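Local coordinates for protein STE5 (Saccharomyces cerevisiae, PDB 3FZE) that serves as a scaffold of the yeast pheromone response, its minimal scaffold domain cocatalysing phosphorylation of the MAP kinase Fus3 by Ste7, at residues L3-S8 and W170-E175; F51-F56 and I107-G112; V65-Y68 and H73-D76; M121-K124 and L128-D131. One frame throughout, in Å; residues are numbered along the deposited sequence.

Contact 1: L3-S8 and W170-E175; sequences LTTISS and WTFVLE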
loop_
_atom_site.group_PDB
_atom_site.type_symbol
_atom_site.label_atom_id
_atom_site.label_comp_id
_atom_site.label_asym_id
_atom_site.label_seq_id
_atom_site.Cartn_x
_atom_site.Cartn_y
_atom_site.Cartn_z
ATOM N N LEU A 3 -13.840 -10.618 5.328
ATOM C CA LEU A 3 -14.822 -9.757 5.974
ATOM C C LEU A 3 -14.190 -8.486 6.527
ATOM O O LEU A 3 -14.665 -7.380 6.252
ATOM C CB LEU A 3 -15.552 -10.500 7.089
ATOM C CG LEU A 3 -16.547 -9.622 7.856
ATOM C CD1 LEU A 3 -17.829 -9.419 7.055
ATOM C CD2 LEU A 3 -16.850 -10.227 9.208
ATOM N N THR A 4 -13.116 -8.645 7.299
ATOM C CA THR A 4 -12.465 -7.511 7.951
ATOM C C THR A 4 -11.699 -6.633 6.974
ATOM O O THR A 4 -11.620 -5.421 7.158
ATOM C CB THR A 4 -11.514 -7.955 9.080
ATOM O OG1 THR A 4 -10.482 -8.792 8.544
ATOM C CG2 THR A 4 -12.275 -8.709 10.136
ATOM N N THR A 5 -11.136 -7.242 5.935
ATOM C CA THR A 5 -10.522 -6.470 4.861
ATOM C C THR A 5 -11.557 -5.536 4.242
ATOM O O THR A 5 -11.311 -4.344 4.076
ATOM C CB THR A 5 -9.935 -7.380 3.770
ATOM O OG1 THR A 5 -8.857 -8.151 4.315
ATOM C CG2 THR A 5 -9.423 -6.548 2.601
ATOM N N ILE A 6 -12.725 -6.086 3.919
ATOM C CA ILE A 6 -13.812 -5.304 3.344
ATOM C C ILE A 6 -14.267 -4.183 4.276
ATOM O O ILE A 6 -14.368 -3.026 3.867
ATOM C CB ILE A 6 -15.018 -6.197 2.988
ATOM C CG1 ILE A 6 -14.654 -7.165 1.857
ATOM C CG2 ILE A 6 -16.222 -5.348 2.602
ATOM C CD1 ILE A 6 -15.761 -8.158 1.520
ATOM N N SER A 7 -14.551 -4.521 5.529
ATOM C CA SER A 7 -15.038 -3.517 6.468
ATOM C C SER A 7 -13.978 -2.455 6.771
ATOM O O SER A 7 -14.300 -1.284 6.951
ATOM C CB SER A 7 -15.575 -4.165 7.752
ATOM O OG SER A 7 -14.600 -4.978 8.374
ATOM N N SER A 8 -12.719 -2.867 6.834
ATOM C CA SER A 8 -11.643 -1.913 7.063
ATOM C C SER A 8 -11.555 -0.928 5.902
ATOM O O SER A 8 -11.460 0.282 6.107
ATOM C CB SER A 8 -10.311 -2.636 7.270
ATOM O OG SER A 8 -10.339 -3.397 8.463
ATOM N N TRP A 170 -2.942 -10.747 -2.623
ATOM C CA TRP A 170 -2.837 -9.404 -3.186
ATOM C C TRP A 170 -4.066 -9.059 -4.015
ATOM O O TRP A 170 -4.551 -7.926 -3.994
ATOM C CB TRP A 170 -1.580 -9.286 -4.061
ATOM C CG TRP A 170 -0.301 -9.288 -3.270
ATOM C CD1 TRP A 170 0.549 -10.346 -3.089
ATOM C CD2 TRP A 170 0.265 -8.192 -2.537
ATOM N NE1 TRP A 170 1.606 -9.975 -2.300
ATOM C CE2 TRP A 170 1.458 -8.662 -1.942
ATOM C CE3 TRP A 170 -0.115 -6.859 -2.328
ATOM C CZ2 TRP A 170 2.274 -7.846 -1.158
ATOM C CZ3 TRP A 170 0.699 -6.053 -1.543
ATOM C CH2 TRP A 170 1.876 -6.550 -0.969
ATOM N N THR A 171 -4.565 -10.037 -4.757
ATOM C CA THR A 171 -5.701 -9.808 -5.635
ATOM C C THR A 171 -6.931 -9.403 -4.829
ATOM O O THR A 171 -7.608 -8.429 -5.165
ATOM C CB THR A 171 -5.991 -11.050 -6.495
ATOM O OG1 THR A 171 -4.923 -11.232 -7.434
ATOM C CG2 THR A 171 -7.306 -10.888 -7.257
ATOM N N PHE A 172 -7.206 -10.132 -3.751
ATOM C CA PHE A 172 -8.389 -9.828 -2.951
ATOM C C PHE A 172 -8.303 -8.446 -2.320
ATOM O O PHE A 172 -9.254 -7.670 -2.386
ATOM C CB PHE A 172 -8.634 -10.879 -1.860
ATOM C CG PHE A 172 -9.809 -10.553 -0.990
ATOM C CD1 PHE A 172 -11.087 -10.915 -1.372
ATOM C CD2 PHE A 172 -9.640 -9.839 0.185
ATOM C CE1 PHE A 172 -12.178 -10.593 -0.586
ATOM C CE2 PHE A 172 -10.726 -9.511 0.973
ATOM C CZ PHE A 172 -11.994 -9.888 0.584
ATOM N N VAL A 173 -7.158 -8.139 -1.717
ATOM C CA VAL A 173 -6.960 -6.842 -1.079
ATOM C C VAL A 173 -7.115 -5.700 -2.071
ATOM O O VAL A 173 -7.859 -4.740 -1.832
ATOM C CB VAL A 173 -5.562 -6.740 -0.439
ATOM C CG1 VAL A 173 -5.291 -5.313 0.026
ATOM C CG2 VAL A 173 -5.446 -7.707 0.723
ATOM N N LEU A 174 -6.424 -5.811 -3.199
ATOM C CA LEU A 174 -6.393 -4.722 -4.171
ATOM C C LEU A 174 -7.691 -4.584 -4.981
ATOM O O LEU A 174 -8.120 -3.472 -5.281
ATOM C CB LEU A 174 -5.163 -4.846 -5.076
ATOM C CG LEU A 174 -3.850 -4.674 -4.309
ATOM C CD1 LEU A 174 -2.653 -4.975 -5.205
ATOM C CD2 LEU A 174 -3.767 -3.269 -3.728
ATOM N N GLU A 175 -8.319 -5.708 -5.323
ATOM C CA GLU A 175 -9.625 -5.666 -5.977
ATOM C C GLU A 175 -10.646 -5.043 -5.028
ATOM O O GLU A 175 -11.470 -4.227 -5.442
ATOM C CB GLU A 175 -10.087 -7.059 -6.444
ATOM C CG GLU A 175 -9.378 -7.528 -7.715
ATOM C CD GLU A 175 -9.988 -8.785 -8.317
ATOM O OE1 GLU A 175 -10.782 -9.450 -7.634
ATOM O OE2 GLU A 175 -9.659 -9.106 -9.479
#

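Contact 2: F51-F56 and I107-G112; sequences FARLQF and IHEHLG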
loop_
_atom_site.group_PDB
_atom_site.type_symbol
_atom_site.label_atom_id
_atom_site.label_comp_id
_atom_site.label_asym_id
_atom_site.label_seq_id
_atom_site.Cartn_x
_atom_site.Cartn_y
_atom_site.Cartn_z
ATOM N N PHE A 51 -7.899 9.480 -7.903
ATOM C CA PHE A 51 -6.876 10.211 -7.161
ATOM C C PHE A 51 -5.698 10.531 -8.075
ATOM O O PHE A 51 -4.734 9.779 -8.127
ATOM C CB PHE A 51 -6.373 9.358 -5.978
ATOM C CG PHE A 51 -7.451 8.997 -4.984
ATOM C CD1 PHE A 51 -7.999 9.965 -4.153
ATOM C CD2 PHE A 51 -7.914 7.693 -4.879
ATOM C CE1 PHE A 51 -8.991 9.641 -3.234
ATOM C CE2 PHE A 51 -8.900 7.358 -3.949
ATOM C CZ PHE A 51 -9.439 8.327 -3.133
ATOM N N ALA A 52 -5.768 11.646 -8.798
ATOM C CA ALA A 52 -4.703 12.004 -9.732
ATOM C C ALA A 52 -3.348 12.165 -9.028
ATOM O O ALA A 52 -2.292 11.895 -9.609
ATOM C CB ALA A 52 -5.066 13.281 -10.483
ATOM N N ARG A 53 -3.386 12.618 -7.782
ATOM C CA ARG A 53 -2.162 12.837 -7.010
ATOM C C ARG A 53 -1.781 11.621 -6.157
ATOM O O ARG A 53 -1.007 11.723 -5.205
ATOM C CB ARG A 53 -2.300 14.104 -6.164
ATOM C CG ARG A 53 -2.614 15.324 -7.039
ATOM C CD ARG A 53 -2.858 16.578 -6.232
ATOM N NE ARG A 53 -4.105 16.458 -5.506
ATOM C CZ ARG A 53 -4.191 16.137 -4.224
ATOM N NH1 ARG A 53 -3.084 15.938 -3.524
ATOM N NH2 ARG A 53 -5.381 16.024 -3.649
ATOM N N LEU A 54 -2.322 10.465 -6.512
ATOM C CA LEU A 54 -1.992 9.216 -5.822
ATOM C C LEU A 54 -0.487 9.052 -5.573
ATOM O O LEU A 54 0.309 9.165 -6.503
ATOM C CB LEU A 54 -2.477 8.027 -6.649
ATOM C CG LEU A 54 -2.402 6.657 -5.989
ATOM C CD1 LEU A 54 -3.239 6.592 -4.713
ATOM C CD2 LEU A 54 -2.835 5.587 -6.993
ATOM N N GLN A 55 -0.120 8.759 -4.323
ATOM C CA GLN A 55 1.272 8.519 -3.937
ATOM C C GLN A 55 1.480 7.049 -3.618
ATOM O O GLN A 55 0.546 6.358 -3.205
ATOM C CB GLN A 55 1.634 9.336 -2.696
ATOM C CG GLN A 55 1.404 10.829 -2.862
ATOM C CD GLN A 55 2.409 11.427 -3.813
ATOM O OE1 GLN A 55 3.616 11.375 -3.569
ATOM N NE2 GLN A 55 1.928 11.984 -4.913
ATOM N N PHE A 56 2.709 6.574 -3.800
ATOM C CA PHE A 56 3.024 5.188 -3.505
ATOM C C PHE A 56 4.426 5.089 -2.928
ATOM O O PHE A 56 5.236 6.007 -3.049
ATOM C CB PHE A 56 2.967 4.325 -4.764
ATOM C CG PHE A 56 4.152 4.507 -5.675
ATOM C CD1 PHE A 56 5.221 3.623 -5.623
ATOM C CD2 PHE A 56 4.217 5.588 -6.541
ATOM C CE1 PHE A 56 6.331 3.797 -6.447
ATOM C CE2 PHE A 56 5.318 5.778 -7.369
ATOM C CZ PHE A 56 6.375 4.883 -7.318
ATOM N N ILE A 107 1.623 18.119 5.492
ATOM C CA ILE A 107 0.421 17.620 4.824
ATOM C C ILE A 107 -0.750 18.590 4.977
ATOM O O ILE A 107 -0.993 19.103 6.065
ATOM C CB ILE A 107 0.020 16.241 5.401
ATOM C CG1 ILE A 107 1.144 15.229 5.163
ATOM C CG2 ILE A 107 -1.323 15.779 4.831
ATOM C CD1 ILE A 107 1.132 14.057 6.126
ATOM N N HIS A 108 -1.476 18.831 3.888
ATOM C CA HIS A 108 -2.557 19.813 3.889
ATOM C C HIS A 108 -3.887 19.284 3.354
ATOM O O HIS A 108 -4.713 20.048 2.857
ATOM C CB HIS A 108 -2.143 21.059 3.109
ATOM C CG HIS A 108 -0.915 21.720 3.648
ATOM N ND1 HIS A 108 -0.882 22.323 4.887
ATOM C CD2 HIS A 108 0.316 21.883 3.114
ATOM C CE1 HIS A 108 0.323 22.821 5.098
ATOM N NE2 HIS A 108 1.070 22.570 4.038
ATOM N N GLU A 109 -4.096 17.978 3.463
ATOM C CA GLU A 109 -5.344 17.375 3.015
ATOM C C GLU A 109 -5.611 16.142 3.859
ATOM O O GLU A 109 -4.759 15.726 4.640
ATOM C CB GLU A 109 -5.235 16.981 1.542
ATOM C CG GLU A 109 -4.165 15.952 1.285
ATOM C CD GLU A 109 -4.003 15.626 -0.182
ATOM O OE1 GLU A 109 -4.957 15.855 -0.956
ATOM O OE2 GLU A 109 -2.918 15.145 -0.552
ATOM N N HIS A 110 -6.794 15.561 3.710
ATOM C CA HIS A 110 -7.102 14.320 4.402
ATOM C C HIS A 110 -6.512 13.167 3.605
ATOM O O HIS A 110 -7.047 12.769 2.573
ATOM C CB HIS A 110 -8.612 14.150 4.573
ATOM C CG HIS A 110 -9.255 15.255 5.347
ATOM N ND1 HIS A 110 -9.166 15.352 6.720
ATOM C CD2 HIS A 110 -9.991 16.317 4.944
ATOM C CE1 HIS A 110 -9.820 16.423 7.127
ATOM N NE2 HIS A 110 -10.330 17.027 6.069
ATOM N N LEU A 111 -5.392 12.654 4.094
ATOM C CA LEU A 111 -4.644 11.620 3.406
ATOM C C LEU A 111 -4.932 10.249 4.000
ATOM O O LEU A 111 -4.717 10.022 5.189
ATOM C CB LEU A 111 -3.153 11.943 3.502
ATOM C CG LEU A 111 -2.140 11.042 2.804
ATOM C CD1 LEU A 111 -2.447 10.951 1.321
ATOM C CD2 LEU A 111 -0.734 11.600 3.049
ATOM N N GLY A 112 -5.435 9.341 3.168
ATOM C CA GLY A 112 -5.622 7.960 3.572
ATOM C C GLY A 112 -4.343 7.174 3.347
ATOM O O GLY A 112 -3.735 7.264 2.286
#

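Contact 3: V65-Y68 and H73-D76; sequences VLDY and HKID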
loop_
_atom_site.group_PDB
_atom_site.type_symbol
_atom_site.label_atom_id
_atom_site.label_comp_id
_atom_site.label_asym_id
_atom_site.label_seq_id
_atom_site.Cartn_x
_atom_site.Cartn_y
_atom_site.Cartn_z
ATOM N N VAL A 65 13.614 0.900 0.847
ATOM C CA VAL A 65 12.753 1.622 -0.087
ATOM C C VAL A 65 13.241 1.386 -1.502
ATOM O O VAL A 65 14.407 1.637 -1.811
ATOM C CB VAL A 65 12.769 3.137 0.189
ATOM C CG1 VAL A 65 11.956 3.893 -0.882
ATOM C CG2 VAL A 65 12.246 3.441 1.587
ATOM N N LEU A 66 12.340 0.922 -2.364
ATOM C CA LEU A 66 12.679 0.611 -3.746
ATOM C C LEU A 66 12.317 1.742 -4.699
ATOM O O LEU A 66 13.063 2.050 -5.628
ATOM C CB LEU A 66 11.999 -0.689 -4.183
ATOM C CG LEU A 66 12.311 -1.912 -3.316
ATOM C CD1 LEU A 66 11.625 -3.147 -3.875
ATOM C CD2 LEU A 66 13.817 -2.145 -3.216
ATOM N N ASP A 67 11.173 2.370 -4.467
ATOM C CA ASP A 67 10.780 3.514 -5.265
ATOM C C ASP A 67 9.578 4.126 -4.575
ATOM O O ASP A 67 8.986 3.509 -3.685
ATOM C CB ASP A 67 10.432 3.108 -6.692
ATOM C CG ASP A 67 10.424 4.284 -7.641
ATOM O OD1 ASP A 67 10.985 5.345 -7.282
ATOM O OD2 ASP A 67 9.849 4.145 -8.741
ATOM N N TYR A 68 9.253 5.352 -4.948
ATOM C CA TYR A 68 8.200 6.088 -4.259
ATOM C C TYR A 68 7.865 7.326 -5.057
ATOM O O TYR A 68 8.608 7.716 -5.952
ATOM C CB TYR A 68 8.673 6.525 -2.870
ATOM C CG TYR A 68 9.853 7.446 -2.939
ATOM C CD1 TYR A 68 9.685 8.808 -3.134
ATOM C CD2 TYR A 68 11.148 6.943 -2.852
ATOM C CE1 TYR A 68 10.772 9.650 -3.223
ATOM C CE2 TYR A 68 12.232 7.773 -2.939
ATOM C CZ TYR A 68 12.042 9.125 -3.121
ATOM O OH TYR A 68 13.146 9.944 -3.207
ATOM N N HIS A 73 3.512 9.674 -12.195
ATOM C CA HIS A 73 4.880 9.973 -12.605
ATOM C C HIS A 73 5.733 8.724 -12.855
ATOM O O HIS A 73 6.457 8.646 -13.853
ATOM C CB HIS A 73 5.548 10.869 -11.561
ATOM C CG HIS A 73 6.976 11.200 -11.872
ATOM N ND1 HIS A 73 7.944 11.290 -10.898
ATOM C CD2 HIS A 73 7.595 11.458 -13.048
ATOM C CE1 HIS A 73 9.101 11.600 -11.461
ATOM N NE2 HIS A 73 8.917 11.708 -12.761
ATOM N N LYS A 74 5.629 7.740 -11.971
ATOM C CA LYS A 74 6.575 6.630 -12.000
ATOM C C LYS A 74 6.024 5.296 -12.502
ATOM O O LYS A 74 6.775 4.475 -13.024
ATOM C CB LYS A 74 7.233 6.472 -10.630
ATOM C CG LYS A 74 8.146 7.646 -10.292
ATOM C CD LYS A 74 8.925 7.433 -9.019
ATOM C CE LYS A 74 10.002 8.496 -8.865
ATOM N NZ LYS A 74 10.782 8.328 -7.601
ATOM N N ILE A 75 4.724 5.075 -12.350
ATOM C CA ILE A 75 4.139 3.795 -12.753
ATOM C C ILE A 75 3.716 3.835 -14.213
ATOM O O ILE A 75 2.547 4.063 -14.550
ATOM C CB ILE A 75 3.003 3.318 -11.815
ATOM C CG1 ILE A 75 3.426 3.430 -10.350
ATOM C CG2 ILE A 75 2.578 1.892 -12.162
ATOM C CD1 ILE A 75 4.714 2.702 -9.996
ATOM N N ASP A 76 4.711 3.619 -15.069
ATOM C CA ASP A 76 4.591 3.765 -16.512
ATOM C C ASP A 76 3.994 2.526 -17.166
ATOM O O ASP A 76 3.141 2.624 -18.050
ATOM C CB ASP A 76 5.979 4.039 -17.102
ATOM C CG ASP A 76 5.936 4.321 -18.585
ATOM O OD1 ASP A 76 5.152 5.202 -19.001
ATOM O OD2 ASP A 76 6.693 3.666 -19.336
#

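Contact 4: M121-K124 and L128-D131; sequences MEAK and LFQD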
loop_
_atom_site.group_PDB
_atom_site.type_symbol
_atom_site.label_atom_id
_atom_site.label_comp_id
_atom_site.label_asym_id
_atom_site.label_seq_id
_atom_site.Cartn_x
_atom_site.Cartn_y
_atom_site.Cartn_z
ATOM N N MET A 121 6.571 -11.536 9.457
ATOM C CA MET A 121 6.186 -10.674 10.568
ATOM C C MET A 121 7.320 -10.485 11.567
ATOM O O MET A 121 7.221 -10.896 12.719
ATOM C CB MET A 121 4.930 -11.213 11.259
ATOM C CG MET A 121 3.709 -11.253 10.343
ATOM S SD MET A 121 3.212 -9.613 9.793
ATOM C CE MET A 121 2.602 -8.936 11.334
ATOM N N GLU A 122 8.402 -9.867 11.107
ATOM C CA GLU A 122 9.529 -9.517 11.964
ATOM C C GLU A 122 9.473 -8.025 12.274
ATOM O O GLU A 122 9.430 -7.195 11.364
ATOM C CB GLU A 122 10.843 -9.880 11.277
ATOM C CG GLU A 122 11.048 -11.382 11.139
ATOM C CD GLU A 122 12.073 -11.741 10.084
ATOM O OE1 GLU A 122 12.787 -10.830 9.617
ATOM O OE2 GLU A 122 12.163 -12.934 9.722
ATOM N N ALA A 123 9.468 -7.696 13.561
ATOM C CA ALA A 123 9.203 -6.334 14.017
ATOM C C ALA A 123 10.065 -5.272 13.341
ATOM O O ALA A 123 9.596 -4.172 13.068
ATOM C CB ALA A 123 9.342 -6.249 15.539
ATOM N N LYS A 124 11.326 -5.598 13.070
ATOM C CA LYS A 124 12.252 -4.614 12.518
ATOM C C LYS A 124 12.263 -4.552 10.993
ATOM O O LYS A 124 12.899 -3.674 10.415
ATOM C CB LYS A 124 13.674 -4.849 13.041
ATOM C CG LYS A 124 13.866 -4.461 14.502
ATOM C CD LYS A 124 15.300 -4.699 14.956
ATOM C CE LYS A 124 15.470 -4.392 16.437
ATOM N NZ LYS A 124 15.094 -2.987 16.764
ATOM N N LEU A 128 4.384 -3.214 8.738
ATOM C CA LEU A 128 3.139 -3.270 9.497
ATOM C C LEU A 128 3.348 -3.011 10.999
ATOM O O LEU A 128 2.384 -2.754 11.725
ATOM C CB LEU A 128 2.420 -4.607 9.260
ATOM C CG LEU A 128 2.150 -5.000 7.803
ATOM C CD1 LEU A 128 1.562 -6.388 7.700
ATOM C CD2 LEU A 128 1.213 -3.993 7.150
ATOM N N PHE A 129 4.595 -3.052 11.456
ATOM C CA PHE A 129 4.907 -2.798 12.866
ATOM C C PHE A 129 5.246 -1.333 13.134
ATOM O O PHE A 129 5.484 -0.945 14.277
ATOM C CB PHE A 129 6.102 -3.650 13.327
ATOM C CG PHE A 129 5.806 -5.115 13.424
ATOM C CD1 PHE A 129 5.588 -5.709 14.652
ATOM C CD2 PHE A 129 5.750 -5.899 12.289
ATOM C CE1 PHE A 129 5.317 -7.060 14.744
ATOM C CE2 PHE A 129 5.476 -7.247 12.376
ATOM C CZ PHE A 129 5.260 -7.830 13.603
ATOM N N GLN A 130 5.292 -0.524 12.084
ATOM C CA GLN A 130 5.902 0.797 12.203
ATOM C C GLN A 130 4.878 1.831 12.657
ATOM O O GLN A 130 3.680 1.566 12.629
ATOM C CB GLN A 130 6.592 1.180 10.888
ATOM C CG GLN A 130 7.754 0.241 10.554
ATOM C CD GLN A 130 8.344 0.459 9.169
ATOM O OE1 GLN A 130 8.049 1.456 8.507
ATOM N NE2 GLN A 130 9.176 -0.489 8.717
ATOM N N ASP A 131 5.346 2.994 13.102
ATOM C CA ASP A 131 4.426 3.992 13.641
ATOM C C ASP A 131 4.055 5.052 12.606
ATOM O O ASP A 131 4.893 5.846 12.168
ATOM C CB ASP A 131 4.944 4.610 14.950
ATOM C CG ASP A 131 6.076 5.600 14.736
ATOM O OD1 ASP A 131 6.809 5.475 13.731
ATOM O OD2 ASP A 131 6.235 6.502 15.586
HETATM O O HOH W 1 9.519 -2.529 11.068
#

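Contact 1: L3-S8 and W170-E175
T5 meets the F172 ring at its rim: CB lies near the ring plane, 3.6 Å from F172 CE2, and the methyl CG2 stands equally close to that same carbon. The two side chains run past one another in opposite directions, T5 reaching out from helix 2-14 and F172 from helix 170-180. F172 has its CG anti to the backbone N (chi1 177°), and this carries the ring across the gap although its CB does not start out toward the other helix. I6 is the second residue of helix 2-14 to touch the ring. Its side chain crosses F172 at roughly a right angle, and I6 CG1 comes to 4.0 Å from F172 CZ.

The short axes pass 10.3 Å apart with their N-to-C directions only 26° from parallel, so this is a near-parallel helix pair, formed by the first and last helices on one flank of the alpha/beta/alpha, vWA-like fold. T5 and V173 have the nearest CA atoms, at 6.9 Å, and T5 CG2 is 4.4 Å from V173 CA. Beneath them, T5 and V173 both rest on A167 of strand 165-167, while V173 also packs on I148 and V150 of strand 145-150. The hydroxyl of T5 is turned to its own helix start: OG1 is hydrogen-bonded to G1 O, while CB and CG2 make the closer approach to F172.

Contact 2: F51-F56 and I107-G112
The guanidinium of R53 turns its NH1/NH2 edge to the carboxylate of E109, with E109 CD in the guanidinium plane and the two planes 31° apart. The result is a bidentate, end-on arginine-carboxylate salt bridge through NH1 and NH2. R53 NH2 gives the shorter bond, 2.7 Å to E109 OE1 on its syn lone pair. R53 NH1 reaches E109 OE2 at 3.1 Å and nearly straight, at 170°; OE2 is met on its syn side but out of the carboxylate plane, in keeping with the tilt between the two planes. A third, weak bond runs from R53 NH1 to E109 OE1 at 3.2 Å. Two nitrogens bound to two oxygens restrict rotation of both flat groups.

The side chains arrive from opposite directions. E109 has CG between its backbone N and carbonyl carbon (chi1 62°) and is extended beyond, whereas R53 bends at chi3 to present its end. R53 is in the type I turn from F51 to L54, which is closed by L54 N to F51 O at 3.0 Å. The R53 carbonyl is held as well: Q55 NE2 donates to R53 O at 3.0 Å from above the carbonyl plane, and N19 ND2 is a further partner.

This surface salt bridge joins the turn between helix 35-50 and strand 55-60 to the loop entering strand 111-117. Strand 19-26 lies between those two strands in the sheet, and E109 packs on its N19.

Contact 3: V65-Y68 and H73-D76
In the conformer given, the ammonium of K74 has three partners on strand 65-68. K74 NZ donates to Y68 O at 2.8 Å, approaching at a C=O...N angle of 166°, nearly in line with the carbonyl. It also forms a salt bridge, K74 NZ to D67 OD1 at 3.0 Å, met on the syn side but 19° out of the carboxylate plane. Finally it stands over the face of the Y68 ring, 4.6 Å from the centroid and 9° off the normal, a cation-pi arrangement. Carboxylate, carbonyl and aromatic face together would be expected to favour the charged lysine.

The aliphatic part of K74 runs alongside the D67 carboxylate, K74 CD passing 3.4 Å from D67 OD2. With chi2 to chi4 all anti, the chain is extended and carries NZ from the end of helix 71-74 back to the strand. Strand 65-68 is the outermost strand at one end of the mixed sheet in this vWA-like fold, and the contact closes the short connection from that strand into helix 71-74.

Further out, the acceptors are themselves positioned. D67 OD1 takes a weak bond from Y68 N at 2.9 Å, which may help orient the carboxylate, and the Y68 ring meets W97 edge-to-face. F56 of the adjacent strand 55-60 packs against D67, K74 and I75. Directly after K74 the chain leaves the helix through an inverse gamma turn centred on I75, while D76 N is hydrogen-bonded to S80 OG.

Contact 4: M121-K124 and L128-D131
F129 lays its ring against the backbone of A123 and E122, and M121 meets its far end. F129 CB begins 3.5 Å from A123 O. CG is turned anti to its own carbonyl carbon (chi1 -70°), which brings the ring under A123 CA. That carbon sits above the centre of one face, 3.7 Å from the centroid and 14° off the normal, the geometry of a CH-pi contact. E122 C lies over the same face, displaced toward the rim. Of the two ortho carbons, F129 CD1 lies 3.9 Å from A123 CB and F129 CD2 4.0 Å from E122 O. Farther along, F129 CE2 is 3.5 Å from M121 CE, and CZ at the tip meets both that methyl and M121 O.

M121 folds to reach this position, with bends at chi2 and chi3. Its sulfur is 5.4 Å from the F129 centroid and 69° off the normal, an oblique Met-aromatic contact, and M121 SD also touches L128 CD1 at 4.2 Å. At the polar margin one water links the two segments: it donates to A123 O and accepts from Q130 NE2, which has a second partner in N63 OD1.

Both segments belong to the long excursion between strand 111-117 and strand 145-150, so the ring packs one part of this surface loop on another. M121 and L128 reach inward to K149 of strand 145-150, L128 also touching K147, while K160 borders F129 and F93 borders Q130.

Contact 1 is partly buried, with T5 and V173 in the interior; contacts 2, 3 and 4 are at the surface. Their chemistry follows: apolar packing between the chain's terminal helices in contact 1; a salt bridge between the turn and the loop that lead into two strands in contact 2; a helix-end lysine paired with carboxylate, carbonyl and aromatic face of an edge strand in contact 3; and loop packing around an aromatic ring in contact 4. Contacts 2 and 3 touch directly through F56, as strands 55-60 and 65-68 are sheet neighbours. Contact 1 closes a span enclosing the other three. Contacts 1 and 3 fall on opposite sides of the chain's centre, their own centres about 23 Å apart.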